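Local coordinates for protein 3-hydroxyadipyl-CoA dehydrogenase (Escherichia coli, PDB 3MOG) that catalyses the NAD+-dependent oxidation of (3S)-3-hydroxyadipyl-CoA to 3-oxoadipyl-CoA in the breakdown of phenylacetate, at residues 155-160 against 164-169. Residues are numbered along the deposited sequence; the frame is centred on the assembly and turned at random. Where two conformers were deposited one is given.
Sequences VVSGLA and EVVEQL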
# COMPACT_ATOMS: atom_id res chain seq x y z
N VAL C 155 -27.14 -5.26 12.33
CA VAL C 155 -26.97 -5.48 13.76
C VAL C 155 -25.52 -5.88 14.00
O VAL C 155 -25.09 -6.97 13.61
CB VAL C 155 -27.91 -6.59 14.30
CG1 VAL C 155 -27.63 -6.85 15.78
CG2 VAL C 155 -29.37 -6.23 14.09
N VAL C 156 -24.74 -5.00 14.60
CA VAL C 156 -23.29 -5.14 14.54
C VAL C 156 -22.70 -5.59 15.86
O VAL C 156 -22.84 -4.90 16.88
CB VAL C 156 -22.63 -3.83 14.11
CG1 VAL C 156 -21.19 -4.09 13.70
CG2 VAL C 156 -23.39 -3.22 12.97
N SER C 157 -22.03 -6.75 15.84
CA SER C 157 -21.34 -7.23 17.04
C SER C 157 -19.93 -6.65 17.14
O SER C 157 -19.13 -6.73 16.19
CB SER C 157 -21.26 -8.75 17.08
OG SER C 157 -22.55 -9.34 17.13
N GLY C 158 -19.64 -6.06 18.29
CA GLY C 158 -18.26 -5.80 18.67
C GLY C 158 -17.69 -7.08 19.23
O GLY C 158 -18.41 -8.09 19.37
N LEU C 159 -16.41 -7.04 19.57
CA LEU C 159 -15.72 -8.19 20.16
C LEU C 159 -16.46 -8.81 21.34
O LEU C 159 -16.63 -10.03 21.40
CB LEU C 159 -14.31 -7.76 20.60
CG LEU C 159 -13.34 -8.77 21.19
CD1 LEU C 159 -12.87 -9.74 20.11
CD2 LEU C 159 -12.17 -8.01 21.81
N ALA C 160 -16.93 -7.95 22.25
CA ALA C 160 -17.56 -8.36 23.51
C ALA C 160 -19.06 -8.65 23.41
O ALA C 160 -19.62 -9.27 24.32
CB ALA C 160 -17.31 -7.29 24.58
N GLU C 164 -27.13 -13.19 22.86
CA GLU C 164 -28.52 -12.94 23.25
C GLU C 164 -28.93 -11.51 22.89
O GLU C 164 -30.06 -11.28 22.44
CB GLU C 164 -28.74 -13.23 24.74
CG GLU C 164 -28.85 -14.71 25.07
CD GLU C 164 -29.69 -14.98 26.31
OE1 GLU C 164 -30.65 -14.22 26.57
OE2 GLU C 164 -29.39 -15.96 27.03
N VAL C 165 -28.00 -10.57 23.06
CA VAL C 165 -28.18 -9.17 22.69
C VAL C 165 -28.48 -9.03 21.18
O VAL C 165 -29.41 -8.32 20.81
CB VAL C 165 -26.94 -8.35 23.11
CG1 VAL C 165 -26.98 -6.95 22.53
CG2 VAL C 165 -26.86 -8.29 24.66
N VAL C 166 -27.72 -9.74 20.34
CA VAL C 166 -27.96 -9.79 18.89
C VAL C 166 -29.37 -10.30 18.57
O VAL C 166 -30.11 -9.69 17.78
CB VAL C 166 -26.87 -10.65 18.16
CG1 VAL C 166 -27.25 -10.94 16.72
CG2 VAL C 166 -25.52 -9.95 18.20
N GLU C 167 -29.76 -11.40 19.22
CA GLU C 167 -31.07 -12.02 19.01
C GLU C 167 -32.20 -11.10 19.41
O GLU C 167 -33.20 -10.99 18.70
CB GLU C 167 -31.20 -13.32 19.82
CG GLU C 167 -30.31 -14.47 19.38
CD GLU C 167 -30.58 -14.93 17.95
OE1 GLU C 167 -31.76 -15.00 17.54
OE2 GLU C 167 -29.59 -15.24 17.26
N GLN C 168 -32.02 -10.44 20.56
CA GLN C 168 -32.96 -9.44 21.05
C GLN C 168 -33.12 -8.30 20.04
O GLN C 168 -34.24 -7.96 19.64
CB GLN C 168 -32.50 -8.88 22.41
CG GLN C 168 -32.82 -9.77 23.61
CD GLN C 168 -32.39 -9.14 24.94
OE1 GLN C 168 -31.46 -9.60 25.59
NE2 GLN C 168 -33.08 -8.06 25.32
N LEU C 169 -31.99 -7.76 19.58
CA LEU C 169 -32.01 -6.67 18.59
C LEU C 169 -32.61 -7.06 17.25
O LEU C 169 -33.36 -6.27 16.66
CB LEU C 169 -30.61 -6.05 18.40
CG LEU C 169 -30.10 -5.36 19.67
CD1 LEU C 169 -28.71 -4.79 19.45
CD2 LEU C 169 -31.09 -4.28 20.14
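Val155 reaches from the strand with one methyl, CG1, which overlaps two helix residues, Leu169 and Val166. Its CG1 lies 4.0 Å from CB of Leu169 and 4.2 Å from CG1 of Val166, so a single branch meets residues three apart in sequence. The torsion accounts for this: CG1 of Val155 stands anti to the backbone N (chi1 176°), on a CB that already points at the helix. Leu169 is touched at the root of its side chain, and its isopropyl end continues past Val155 toward strands 115-118 and 138-143. Val166 uses both branches, for while CG1 faces Val155, CG2 comes within 3.2 Å of the hydroxyl OG of Ser157, a close methyl-to-oxygen contact.

The axes of strand 155-157 and helix 164-169 run almost exactly antiparallel, at 173°, and approach to 9.1 Å. This is the first half of a beta-alpha-beta crossover: strand 152-157 leads through a short loop into helix 163-175, which returns over the sheet to strand 179-184, at the sheet's edge in the NAD-binding Rossmann-type domain. Backbone bonds from Val155 and Ser157 to that last strand complete the unit, and Glu167 forms a salt bridge with its Arg182.

Strand and helix thus meet through methyl and methylene groups, with one hydroxyl set against a methyl, which implies cohesion by apolar burial and dispersion rather than by directional polar bonds.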